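Local coordinates for sarcolemmal membrane-associated protein (Homo sapiens, PDB 6AR0) that associates, as a whole protein of which this is the FHA domain, with the STRIPAK core to form a complex that dephosphorylates STK3 and inhibits Hippo signalling, at residues L5-C10 against K126-D131; R11-P16 against C120-I125; I28-S33 against K49-N54; Y68-K73 against S92-I97. All blocks are in the same frame, centred on the assembly; numbering follows the deposited sequence.

Contact 1 of 4, residues L5-C10 against K126-D131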
loop_
_atom_site.group_PDB
_atom_site.type_symbol
_atom_site.label_atom_id
_atom_site.label_comp_id
_atom_site.label_asym_id
_atom_site.label_seq_id
_atom_site.Cartn_x
_atom_site.Cartn_y
_atom_site.Cartn_z
ATOM N N LEU A 5 1.667 -2.964 13.531
ATOM C CA LEU A 5 1.241 -3.920 12.521
ATOM C C LEU A 5 0.233 -3.278 11.576
ATOM O O LEU A 5 -0.712 -2.610 12.015
ATOM C CB LEU A 5 0.575 -5.131 13.197
ATOM C CG LEU A 5 -0.149 -6.157 12.326
ATOM C CD1 LEU A 5 0.813 -6.849 11.368
ATOM C CD2 LEU A 5 -0.869 -7.170 13.192
ATOM N N ALA A 6 0.424 -3.527 10.284
ATOM C CA ALA A 6 -0.557 -3.225 9.248
ATOM C C ALA A 6 -0.980 -4.527 8.594
ATOM O O ALA A 6 -0.134 -5.276 8.087
ATOM C CB ALA A 6 0.036 -2.313 8.177
ATOM N N ILE A 7 -2.282 -4.795 8.590
ATOM C CA ILE A 7 -2.837 -5.948 7.894
ATOM C C ILE A 7 -3.476 -5.458 6.607
ATOM O O ILE A 7 -4.348 -4.587 6.636
ATOM C CB ILE A 7 -3.868 -6.690 8.758
ATOM C CG1 ILE A 7 -3.211 -7.240 10.036
ATOM C CG2 ILE A 7 -4.520 -7.813 7.946
ATOM C CD1 ILE A 7 -4.156 -7.988 10.964
ATOM N N PHE A 8 -3.025 -6.007 5.483
ATOM C CA PHE A 8 -3.560 -5.691 4.160
ATOM C C PHE A 8 -4.433 -6.852 3.703
ATOM O O PHE A 8 -3.944 -7.977 3.598
ATOM C CB PHE A 8 -2.440 -5.556 3.123
ATOM C CG PHE A 8 -1.540 -4.356 3.286
ATOM C CD1 PHE A 8 -1.624 -3.309 2.397
ATOM C CD2 PHE A 8 -0.555 -4.308 4.265
ATOM C CE1 PHE A 8 -0.778 -2.221 2.501
ATOM C CE2 PHE A 8 0.304 -3.215 4.373
ATOM C CZ PHE A 8 0.190 -2.182 3.484
ATOM N N THR A 9 -5.714 -6.588 3.418
ATOM C CA THR A 9 -6.611 -7.605 2.884
ATOM C C THR A 9 -7.109 -7.188 1.511
ATOM O O THR A 9 -7.382 -6.014 1.253
ATOM C CB THR A 9 -7.795 -7.863 3.820
ATOM O OG1 THR A 9 -8.459 -6.648 4.132
ATOM C CG2 THR A 9 -7.307 -8.485 5.099
ATOM N N CYS A 10 -7.253 -8.163 0.630
ATOM C CA CYS A 10 -7.554 -7.923 -0.774
ATOM C C CYS A 10 -9.035 -7.628 -0.980
ATOM O O CYS A 10 -9.892 -8.453 -0.639
ATOM C CB CYS A 10 -7.147 -9.186 -1.525
ATOM S SG CYS A 10 -7.342 -9.201 -3.294
ATOM N N LYS A 126 -5.830 -2.459 8.071
ATOM C CA LYS A 126 -6.141 -2.376 9.492
ATOM C C LYS A 126 -4.833 -2.185 10.240
ATOM O O LYS A 126 -3.820 -2.794 9.886
ATOM C CB LYS A 126 -6.862 -3.637 9.966
ATOM C CG LYS A 126 -8.221 -3.821 9.301
ATOM C CD LYS A 126 -9.236 -2.777 9.769
ATOM C CE LYS A 126 -10.586 -2.952 9.103
ATOM N NZ LYS A 126 -11.397 -4.000 9.783
ATOM N N LEU A 127 -4.837 -1.288 11.212
ATOM C CA LEU A 127 -3.610 -0.780 11.800
ATOM C C LEU A 127 -3.653 -0.953 13.308
ATOM O O LEU A 127 -4.665 -0.643 13.945
ATOM C CB LEU A 127 -3.445 0.710 11.489
ATOM C CG LEU A 127 -3.399 1.042 9.996
ATOM C CD1 LEU A 127 -3.472 2.553 9.799
ATOM C CD2 LEU A 127 -2.132 0.468 9.360
ATOM N N PHE A 128 -2.545 -1.431 13.870
ATOM C CA PHE A 128 -2.454 -1.740 15.293
ATOM C C PHE A 128 -1.172 -1.167 15.872
ATOM O O PHE A 128 -0.092 -1.320 15.289
ATOM C CB PHE A 128 -2.528 -3.254 15.526
ATOM C CG PHE A 128 -3.742 -3.858 14.915
ATOM C CD1 PHE A 128 -4.948 -3.890 15.594
ATOM C CD2 PHE A 128 -3.703 -4.307 13.612
ATOM C CE1 PHE A 128 -6.085 -4.392 14.976
ATOM C CE2 PHE A 128 -4.833 -4.819 13.007
ATOM C CZ PHE A 128 -6.026 -4.867 13.695
ATOM N N LEU A 129 -1.312 -0.523 17.033
ATOM C CA LEU A 129 -0.192 0.011 17.768
ATOM C C LEU A 129 0.693 -1.123 18.282
ATOM O O LEU A 129 0.265 -2.276 18.357
ATOM C CB LEU A 129 -0.716 0.835 18.944
ATOM C CG LEU A 129 -1.714 1.953 18.625
ATOM C CD1 LEU A 129 -2.239 2.594 19.893
ATOM C CD2 LEU A 129 -1.089 2.999 17.715
ATOM N N PRO A 130 1.933 -0.817 18.671
ATOM C CA PRO A 130 2.813 -1.885 19.171
ATOM C C PRO A 130 2.229 -2.664 20.322
ATOM O O PRO A 130 2.510 -3.863 20.445
ATOM C CB PRO A 130 4.083 -1.134 19.580
ATOM C CG PRO A 130 4.102 0.038 18.677
ATOM C CD PRO A 130 2.659 0.447 18.497
ATOM N N ASP A 131 1.434 -2.025 21.181
ATOM C CA ASP A 131 0.848 -2.731 22.313
ATOM C C ASP A 131 -0.348 -3.595 21.929
ATOM O O ASP A 131 -0.908 -4.273 22.796
ATOM C CB ASP A 131 0.495 -1.759 23.449
ATOM C CG ASP A 131 -0.656 -0.834 23.117
ATOM O OD1 ASP A 131 -1.288 -0.983 22.057
ATOM O OD2 ASP A 131 -0.938 0.066 23.941
#
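CD1 of I7 and the carbonyl oxygen of L5 both approach the F128 ring obliquely, the methyl lying 3.8 Å from CE2 of F128. The L5 side chain runs alongside the phenylalanine in the same direction, its CD2 4.1 Å from CD2 of F128. Strand alternation puts F128 on the sheet face with L5, I7 and K126, and chi1 of -55° sets the ring beside its own backbone N, leaning back toward I7. On the reverse face, CB of A6 packs 3.7 Å from CD2 of L127, and both residues are buried.

The backbones pair antiparallel: L5 with F128 and I7 with K126 are hydrogen-bonded pairs, flanking the non-hydrogen-bonded pair A6 with L127. I7 N donates to K126 O at 2.8 Å, and K126 N returns to I7 O at 3.0 Å, both in the carbonyl plane. A6 also pairs with V22 of strand 20-23.

The chain's first strand, 5-10, is thereby joined to the end of its last, 117-128, in the antiparallel sheet. Four main-chain bonds fix the register, while the side-chain contacts are apolar: a buried pair faces the interior and a partly exposed aliphatic-aromatic cluster lies outside.

Contact 2 of 4, residues R11-P16 against C120-I125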
loop_
_atom_site.group_PDB
_atom_site.type_symbol
_atom_site.label_atom_id
_atom_site.label_comp_id
_atom_site.label_asym_id
_atom_site.label_seq_id
_atom_site.Cartn_x
_atom_site.Cartn_y
_atom_site.Cartn_z
ATOM N N ARG A 11 -9.346 -6.476 -1.583
ATOM C CA ARG A 11 -10.717 -6.081 -1.868
ATOM C C ARG A 11 -11.227 -6.750 -3.143
ATOM O O ARG A 11 -10.444 -7.229 -3.960
ATOM C CB ARG A 11 -10.786 -4.567 -2.044
ATOM C CG ARG A 11 -10.528 -3.792 -0.767
ATOM C CD ARG A 11 -11.778 -3.621 0.046
ATOM N NE ARG A 11 -12.701 -2.682 -0.582
ATOM C CZ ARG A 11 -13.833 -2.263 -0.024
ATOM N NH1 ARG A 11 -14.207 -2.694 1.175
ATOM N NH2 ARG A 11 -14.603 -1.399 -0.660
ATOM N N PRO A 12 -12.545 -6.770 -3.349
ATOM C CA PRO A 12 -13.083 -7.517 -4.490
ATOM C C PRO A 12 -12.656 -7.009 -5.846
ATOM O O PRO A 12 -12.704 -7.786 -6.812
ATOM C CB PRO A 12 -14.598 -7.384 -4.318
ATOM C CG PRO A 12 -14.820 -7.109 -2.918
ATOM C CD PRO A 12 -13.609 -6.361 -2.416
ATOM N N ASN A 13 -12.315 -5.732 -5.977
ATOM C CA ASN A 13 -11.916 -5.168 -7.256
ATOM C C ASN A 13 -10.405 -5.110 -7.423
ATOM O O ASN A 13 -9.914 -4.410 -8.318
ATOM C CB ASN A 13 -12.564 -3.792 -7.466
ATOM C CG ASN A 13 -12.259 -2.810 -6.349
ATOM O OD1 ASN A 13 -11.921 -3.198 -5.235
ATOM N ND2 ASN A 13 -12.377 -1.521 -6.650
ATOM N N SER A 14 -9.667 -5.846 -6.598
ATOM C CA SER A 14 -8.223 -5.866 -6.667
ATOM C C SER A 14 -7.715 -6.988 -7.556
ATOM O O SER A 14 -8.304 -8.072 -7.636
ATOM C CB SER A 14 -7.667 -6.124 -5.273
ATOM O OG SER A 14 -6.267 -6.007 -5.218
ATOM N N HIS A 15 -6.588 -6.732 -8.193
ATOM C CA HIS A 15 -5.746 -7.818 -8.645
ATOM C C HIS A 15 -5.467 -8.736 -7.451
ATOM O O HIS A 15 -5.229 -8.244 -6.343
ATOM C CB HIS A 15 -4.459 -7.179 -9.165
ATOM C CG HIS A 15 -3.511 -8.120 -9.805
ATOM N ND1 HIS A 15 -3.744 -8.723 -11.021
ATOM C CD2 HIS A 15 -2.267 -8.489 -9.427
ATOM C CE1 HIS A 15 -2.691 -9.460 -11.341
ATOM N NE2 HIS A 15 -1.787 -9.335 -10.388
ATOM N N PRO A 16 -5.510 -10.054 -7.607
ATOM C CA PRO A 16 -5.456 -10.921 -6.421
ATOM C C PRO A 16 -4.129 -10.858 -5.680
ATOM O O PRO A 16 -3.053 -10.821 -6.283
ATOM C CB PRO A 16 -5.687 -12.315 -7.004
ATOM C CG PRO A 16 -6.517 -12.034 -8.217
ATOM C CD PRO A 16 -5.894 -10.815 -8.810
ATOM N N CYS A 120 -5.080 -3.557 -10.548
ATOM C CA CYS A 120 -4.236 -2.852 -9.590
ATOM C C CYS A 120 -4.470 -3.428 -8.195
ATOM O O CYS A 120 -5.368 -4.258 -7.984
ATOM C CB CYS A 120 -4.532 -1.343 -9.614
ATOM S SG CYS A 120 -6.207 -0.893 -9.145
ATOM N N ILE A 121 -3.668 -3.001 -7.222
ATOM C CA ILE A 121 -3.820 -3.510 -5.865
ATOM C C ILE A 121 -4.788 -2.600 -5.125
ATOM O O ILE A 121 -4.563 -1.389 -5.035
ATOM C CB ILE A 121 -2.466 -3.579 -5.157
ATOM C CG1 ILE A 121 -1.539 -4.578 -5.856
ATOM C CG2 ILE A 121 -2.635 -3.906 -3.675
ATOM C CD1 ILE A 121 -1.992 -6.021 -5.826
ATOM N N VAL A 122 -5.872 -3.181 -4.606
ATOM C CA VAL A 122 -6.865 -2.456 -3.818
ATOM C C VAL A 122 -7.024 -3.228 -2.514
ATOM O O VAL A 122 -7.406 -4.405 -2.530
ATOM C CB VAL A 122 -8.222 -2.315 -4.539
ATOM C CG1 VAL A 122 -9.137 -1.386 -3.758
ATOM C CG2 VAL A 122 -8.045 -1.809 -5.972
ATOM N N SER A 123 -6.722 -2.579 -1.396
ATOM C CA SER A 123 -6.624 -3.276 -0.118
ATOM C C SER A 123 -7.373 -2.524 0.969
ATOM O O SER A 123 -7.433 -1.293 0.964
ATOM C CB SER A 123 -5.138 -3.373 0.273
ATOM O OG SER A 123 -4.820 -4.121 1.428
ATOM N N THR A 124 -7.959 -3.255 1.899
ATOM C CA THR A 124 -8.295 -2.654 3.178
ATOM C C THR A 124 -7.056 -2.737 4.044
ATOM O O THR A 124 -6.338 -3.740 3.999
ATOM C CB THR A 124 -9.401 -3.452 3.864
ATOM O OG1 THR A 124 -10.534 -3.509 3.004
ATOM C CG2 THR A 124 -9.791 -2.832 5.209
ATOM N N ILE A 125 -6.786 -1.698 4.825
ATOM C CA ILE A 125 -5.670 -1.722 5.770
ATOM C C ILE A 125 -6.234 -1.565 7.176
ATOM O O ILE A 125 -7.036 -0.661 7.434
ATOM C CB ILE A 125 -4.575 -0.683 5.426
ATOM C CG1 ILE A 125 -3.237 -0.997 6.115
ATOM C CG2 ILE A 125 -5.056 0.743 5.695
ATOM C CD1 ILE A 125 -2.027 -0.199 5.594
HETATM O O HOH W 1 -12.905 -2.866 3.776
HETATM O O HOH W 2 -7.949 -4.403 -10.282
#
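R11 to S14 form a type I beta turn, closed by S14 N donating to R11 O, in the loop that joins strands 5-10 and 20-23; it folds back onto strand 117-128, the antiparallel neighbour of 5-10, through R11 N to V122 O (3.0 Å) and H15 N to C120 O (2.8 Å).

Between those two main-chain bonds S14 supplies a side-chain one. Its OG is anti to its own backbone N (chi1 -173°), where it accepts the N-H of V122 at 2.9 Å in a nearly straight line, 175° at the hydrogen. The same hydroxyl donates to H15 O at 2.7 Å, so one oxygen is held by two bonds. Replacing S14 with an alanine would probably leave the V122 N-H without its acceptor and remove the tie that fixes the H15 carbonyl.

V122 points its side chain into the turn: OD1 of N13 lies 3.6 Å from CG1 of V122, the two side chains crossing at about a right angle, and CB of R11 also abuts CG1. Bends at chi2 and chi3 bring R11 across T124 at a slant, with CD 3.2 Å from OG1 of T124; a water bound to that hydroxyl reaches NH1 of R11 only weakly. A second water accepts from C120 N and lies 2.8 Å from N13 O. I121 CD1 lies near the plane of the H15 ring, at its edge.

Main-chain polar groups thus supply most of the direct bonds, with one serine hydroxyl standing in for a backbone acceptor where the turn departs from regular strand pairing, and waters at the margins.

Contact 3 of 4, residues I28-S33 against K49-N54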
loop_
_atom_site.group_PDB
_atom_site.type_symbol
_atom_site.label_atom_id
_atom_site.label_comp_id
_atom_site.label_asym_id
_atom_site.label_seq_id
_atom_site.Cartn_x
_atom_site.Cartn_y
_atom_site.Cartn_z
ATOM N N ILE A 28 8.347 0.285 5.537
ATOM C CA ILE A 28 8.288 -0.823 4.593
ATOM C C ILE A 28 7.994 -0.287 3.197
ATOM O O ILE A 28 7.056 0.497 3.001
ATOM C CB ILE A 28 7.233 -1.851 5.042
ATOM C CG1 ILE A 28 7.644 -2.496 6.380
ATOM C CG2 ILE A 28 7.015 -2.923 3.974
ATOM C CD1 ILE A 28 8.956 -3.272 6.355
ATOM N N LYS A 29 8.792 -0.732 2.230
ATOM C CA LYS A 29 8.570 -0.386 0.839
ATOM C C LYS A 29 7.364 -1.139 0.290
ATOM O O LYS A 29 7.160 -2.331 0.568
ATOM C CB LYS A 29 9.801 -0.739 0.010
ATOM C CG LYS A 29 9.772 -0.107 -1.376
ATOM C CD LYS A 29 11.138 -0.098 -2.033
ATOM C CE LYS A 29 11.388 -1.408 -2.728
ATOM N NZ LYS A 29 12.699 -1.385 -3.428
ATOM N N ILE A 30 6.549 -0.422 -0.466
ATOM C CA ILE A 30 5.497 -0.992 -1.297
ATOM C C ILE A 30 5.985 -0.948 -2.732
ATOM O O ILE A 30 6.451 0.099 -3.197
ATOM C CB ILE A 30 4.205 -0.179 -1.147
ATOM C CG1 ILE A 30 3.703 -0.276 0.300
ATOM C CG2 ILE A 30 3.148 -0.657 -2.131
ATOM C CD1 ILE A 30 2.985 0.938 0.796
ATOM N N GLY A 31 5.904 -2.071 -3.437
ATOM C CA GLY A 31 6.381 -2.064 -4.803
ATOM C C GLY A 31 6.125 -3.378 -5.501
ATOM O O GLY A 31 5.641 -4.352 -4.916
ATOM N N ARG A 32 6.488 -3.389 -6.775
ATOM C CA ARG A 32 6.281 -4.542 -7.639
ATOM C C ARG A 32 7.298 -5.638 -7.348
ATOM O O ARG A 32 8.469 -5.357 -7.064
ATOM C CB ARG A 32 6.440 -4.099 -9.095
ATOM C CG ARG A 32 6.000 -5.133 -10.106
ATOM C CD ARG A 32 6.099 -4.620 -11.518
ATOM N NE ARG A 32 7.490 -4.531 -11.961
ATOM C CZ ARG A 32 8.181 -3.407 -12.134
ATOM N NH1 ARG A 32 7.639 -2.213 -11.931
ATOM N NH2 ARG A 32 9.444 -3.476 -12.535
ATOM N N SER A 33 6.851 -6.886 -7.463
ATOM C CA SER A 33 7.731 -8.036 -7.349
ATOM C C SER A 33 8.827 -7.976 -8.406
ATOM O O SER A 33 8.545 -7.797 -9.594
ATOM C CB SER A 33 6.891 -9.292 -7.551
ATOM O OG SER A 33 7.700 -10.441 -7.513
ATOM N N LYS A 49 1.378 -5.843 -12.383
ATOM C CA LYS A 49 2.104 -5.171 -13.449
ATOM C C LYS A 49 2.134 -3.662 -13.268
ATOM O O LYS A 49 3.104 -3.005 -13.678
ATOM C CB LYS A 49 1.443 -5.515 -14.789
ATOM C CG LYS A 49 2.229 -5.051 -15.987
ATOM C CD LYS A 49 1.571 -5.434 -17.293
ATOM C CE LYS A 49 2.390 -4.950 -18.469
ATOM N NZ LYS A 49 1.644 -5.111 -19.730
ATOM N N VAL A 50 1.057 -3.087 -12.737
ATOM C CA VAL A 50 0.886 -1.639 -12.757
ATOM C C VAL A 50 1.617 -0.936 -11.624
ATOM O O VAL A 50 1.620 0.306 -11.591
ATOM C CB VAL A 50 -0.609 -1.255 -12.821
ATOM C CG1 VAL A 50 -1.304 -1.922 -14.015
ATOM C CG2 VAL A 50 -1.319 -1.614 -11.545
ATOM N N LEU A 51 2.261 -1.666 -10.712
ATOM C CA LEU A 51 3.040 -1.038 -9.647
ATOM C C LEU A 51 4.442 -0.711 -10.126
ATOM O O LEU A 51 5.026 -1.429 -10.943
ATOM C CB LEU A 51 3.168 -1.941 -8.421
ATOM C CG LEU A 51 2.036 -1.770 -7.388
ATOM C CD1 LEU A 51 0.680 -2.226 -7.916
ATOM C CD2 LEU A 51 2.362 -2.495 -6.101
ATOM N N SER A 52 4.993 0.369 -9.584
ATOM C CA SER A 52 6.403 0.680 -9.748
ATOM C C SER A 52 7.246 -0.145 -8.773
ATOM O O SER A 52 6.754 -0.659 -7.762
ATOM C CB SER A 52 6.635 2.178 -9.524
ATOM O OG SER A 52 5.935 2.946 -10.483
ATOM N N ARG A 53 8.538 -0.277 -9.090
ATOM C CA ARG A 53 9.441 -1.003 -8.205
ATOM C C ARG A 53 9.507 -0.341 -6.838
ATOM O O ARG A 53 9.425 -1.015 -5.803
ATOM C CB ARG A 53 10.836 -1.069 -8.828
ATOM C CG ARG A 53 11.853 -1.811 -7.967
ATOM C CD ARG A 53 13.248 -1.806 -8.579
ATOM N NE ARG A 53 14.187 -2.577 -7.760
ATOM C CZ ARG A 53 14.809 -3.695 -8.139
ATOM N NH1 ARG A 53 14.636 -4.207 -9.353
ATOM N NH2 ARG A 53 15.628 -4.304 -7.292
ATOM N N ASN A 54 9.654 0.981 -6.818
ATOM C CA ASN A 54 9.657 1.774 -5.593
ATOM C C ASN A 54 8.403 2.637 -5.637
ATOM O O ASN A 54 8.424 3.791 -6.054
ATOM C CB ASN A 54 10.914 2.615 -5.503
ATOM C CG ASN A 54 12.170 1.792 -5.669
ATOM O OD1 ASN A 54 12.374 0.811 -4.964
ATOM N ND2 ASN A 54 13.010 2.177 -6.621
HETATM O O HOH W 3 9.842 -3.699 -5.324
HETATM O O HOH W 4 9.232 0.347 -11.850
#
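R32 and L51 meet with the arginine reaching to the leucine's carbonyl: CG of R32 is anti to its backbone N (chi1 -169°), and a bend at chi3 brings NH1 to L51 O at 2.9 Å. That oxygen lies 3° out of the guanidinium plane and presents a lone pair to the N-H. A water at the same planar edge links NH1 to R53 N. R32 N also bonds to S52 O, from above the carbonyl plane. A leucine in place of R32 would probably leave L51 O without this donor and break the water link to R53.

K29 and N54 form the other polar pair, their side chains crossing obliquely; NZ of K29 meets N54 OD1 at 2.7 Å, nearly along the C=O axis. Between the pairs, CA of G31 is 3.4 Å from R53 O, where a side chain would collide with that oxygen. G31-R32 and S52-R53 match signature residues of FHA phosphothreonine-binding loops, so this junction probably shapes the phosphopeptide site.

Strand 28-32 lies between strands 44-46 and 56-61, and the loop 49-54 joins those two neighbours across its end. L51 turns inward to F105 and I121 of the other sheet, while S52 OG bonds to S75 N.

Contact 4 of 4, residues Y68-K73 against S92-I97; sequences YLQDTK and SPPCEI
Q70 and D71 grip S92 through three bonds. NE2 of Q70 donates to S92 O at 2.8 Å, with the oxygen 3° out of the amide plane and the nitrogen in the carbonyl plane, though the two planes are twisted about the bond. D71 N donates to S92 OG at 2.9 Å, and S92 N returns to D71 O at 3.0 Å. The hydroxyl sits between its own backbone N and carbonyl carbon (chi1 78°), from which it also donates to P93 O.

Beyond the prolines, 95-97 pairs antiparallel with 66-71 as the outermost strand of the mixed sheet: L69 and C95 exchange two main-chain bonds, and Y68 faces E96 in a non-hydrogen-bonded pair. The Y68 ring meets P94 obliquely, CD1 lying 3.9 Å from CB of P94. On the reverse face CB of L69 packs 3.9 Å from CG2 of I97.

Further out, W59 meets the Y68 ring with planes about 25° apart. The carboxylate of D71 bonds to S74 and T78, and that of E96 pairs with K66.

The chemistry thus changes along the contact: strand-to-strand bonds secure L69 and C95, whereas the S92 hydroxyl and Q70 amide extend the attachment where prolines replace two backbone donors.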
loop_
_atom_site.group_PDB
_atom_site.type_symbol
_atom_site.label_atom_id
_atom_site.label_comp_id
_atom_site.label_asym_id
_atom_site.label_seq_id
_atom_site.Cartn_x
_atom_site.Cartn_y
_atom_site.Cartn_z
ATOM N N TYR A 68 1.551 6.389 8.431
ATOM C CA TYR A 68 1.640 7.192 7.228
ATOM C C TYR A 68 1.899 6.345 5.996
ATOM O O TYR A 68 2.533 5.289 6.054
ATOM C CB TYR A 68 2.783 8.199 7.308
ATOM C CG TYR A 68 2.558 9.246 8.353
ATOM C CD1 TYR A 68 1.848 10.401 8.050
ATOM C CD2 TYR A 68 3.024 9.081 9.634
ATOM C CE1 TYR A 68 1.628 11.376 8.986
ATOM C CE2 TYR A 68 2.813 10.062 10.601
ATOM C CZ TYR A 68 2.107 11.203 10.258
ATOM O OH TYR A 68 1.879 12.197 11.177
ATOM N N LEU A 69 1.447 6.876 4.869
ATOM C CA LEU A 69 1.713 6.361 3.539
ATOM C C LEU A 69 2.240 7.499 2.675
ATOM O O LEU A 69 1.730 8.624 2.738
ATOM C CB LEU A 69 0.408 5.814 2.951
ATOM C CG LEU A 69 0.432 5.183 1.563
ATOM C CD1 LEU A 69 1.338 3.966 1.533
ATOM C CD2 LEU A 69 -0.980 4.803 1.133
ATOM N N GLN A 70 3.271 7.220 1.879
ATOM C CA GLN A 70 3.853 8.214 0.993
ATOM C C GLN A 70 4.086 7.597 -0.375
ATOM O O GLN A 70 4.685 6.521 -0.482
ATOM C CB GLN A 70 5.182 8.710 1.565
ATOM C CG GLN A 70 5.837 9.771 0.730
ATOM C CD GLN A 70 7.064 10.311 1.401
ATOM O OE1 GLN A 70 7.791 9.577 2.077
ATOM N NE2 GLN A 70 7.304 11.600 1.242
ATOM N N ASP A 71 3.655 8.291 -1.423
ATOM C CA ASP A 71 3.952 7.863 -2.783
ATOM C C ASP A 71 5.370 8.305 -3.128
ATOM O O ASP A 71 5.718 9.479 -2.955
ATOM C CB ASP A 71 2.949 8.483 -3.758
ATOM C CG ASP A 71 3.147 8.004 -5.172
ATOM O OD1 ASP A 71 4.236 8.256 -5.731
ATOM O OD2 ASP A 71 2.210 7.348 -5.686
ATOM N N THR A 72 6.199 7.364 -3.574
ATOM C CA THR A 72 7.602 7.647 -3.901
ATOM C C THR A 72 7.821 7.685 -5.415
ATOM O O THR A 72 8.617 6.942 -5.983
ATOM C CB THR A 72 8.515 6.627 -3.220
ATOM O OG1 THR A 72 8.186 5.304 -3.658
ATOM C CG2 THR A 72 8.384 6.688 -1.721
ATOM N N LYS A 73 7.110 8.601 -6.075
ATOM C CA LYS A 73 7.227 8.800 -7.520
ATOM C C LYS A 73 6.711 7.597 -8.310
ATOM O O LYS A 73 7.314 7.195 -9.307
ATOM C CB LYS A 73 8.661 9.158 -7.939
ATOM C CG LYS A 73 9.254 10.309 -7.151
ATOM C CD LYS A 73 10.583 10.761 -7.719
ATOM C CE LYS A 73 11.186 11.885 -6.887
ATOM N NZ LYS A 73 11.650 11.425 -5.546
ATOM N N SER A 92 4.722 12.310 -3.069
ATOM C CA SER A 92 3.742 12.963 -2.218
ATOM C C SER A 92 4.364 13.314 -0.881
ATOM O O SER A 92 5.405 12.776 -0.507
ATOM C CB SER A 92 2.538 12.045 -1.970
ATOM O OG SER A 92 2.795 11.029 -1.004
ATOM N N PRO A 93 3.738 14.199 -0.115
ATOM C CA PRO A 93 4.078 14.295 1.302
ATOM C C PRO A 93 3.612 13.054 2.034
ATOM O O PRO A 93 2.820 12.265 1.493
ATOM C CB PRO A 93 3.299 15.531 1.771
ATOM C CG PRO A 93 2.184 15.662 0.828
ATOM C CD PRO A 93 2.595 15.057 -0.472
ATOM N N PRO A 94 4.067 12.838 3.264
ATOM C CA PRO A 94 3.456 11.797 4.097
ATOM C C PRO A 94 1.978 12.095 4.289
ATOM O O PRO A 94 1.605 13.220 4.595
ATOM C CB PRO A 94 4.227 11.904 5.415
ATOM C CG PRO A 94 5.521 12.561 5.044
ATOM C CD PRO A 94 5.153 13.539 3.970
ATOM N N CYS A 95 1.147 11.072 4.158
ATOM C CA CYS A 95 -0.299 11.192 4.301
ATOM C C CYS A 95 -0.751 10.204 5.367
ATOM O O CYS A 95 -0.478 9.009 5.265
ATOM C CB CYS A 95 -0.982 10.910 2.966
ATOM S SG CYS A 95 -0.677 12.147 1.706
ATOM N N GLU A 96 -1.409 10.697 6.404
ATOM C CA GLU A 96 -1.803 9.832 7.503
ATOM C C GLU A 96 -2.892 8.857 7.067
ATOM O O GLU A 96 -3.868 9.236 6.394
ATOM C CB GLU A 96 -2.306 10.665 8.684
ATOM C CG GLU A 96 -2.657 9.796 9.866
ATOM C CD GLU A 96 -3.050 10.543 11.125
ATOM O OE1 GLU A 96 -3.091 11.784 11.128
ATOM O OE2 GLU A 96 -3.300 9.855 12.156
ATOM N N ILE A 97 -2.720 7.596 7.471
ATOM C CA ILE A 97 -3.687 6.535 7.243
ATOM C C ILE A 97 -4.276 6.089 8.578
ATOM O O ILE A 97 -3.612 6.114 9.629
ATOM C CB ILE A 97 -3.107 5.347 6.443
ATOM C CG1 ILE A 97 -1.784 4.867 7.050
ATOM C CG2 ILE A 97 -2.917 5.756 4.983
ATOM C CD1 ILE A 97 -1.283 3.530 6.477
#

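Contacts 1 and 2 share strand 117-128 and one antiparallel sheet, meeting where T9 adjoins S123 and T124; contacts 3 and 4 belong to the other sheet, touching through I30 and L69. Buried A6, L127, I121, V122, I30, L51, L69 and I97 contrast with exposed R11, N13, K29, R53 and N54, and contact 3 has the most exposed touching residues. Inward, I125 meets I97 and I121 meets L51, as expected for the FHA beta sandwich. Strand pairing dominates contact 1 and shares contact 4 with side-chain bonds. Contacts 2 and 3 instead attach loops to strands: main-chain bonds plus a hydroxyl in the former, a main-chain bond plus a guanidinium and an ammonium group in the latter.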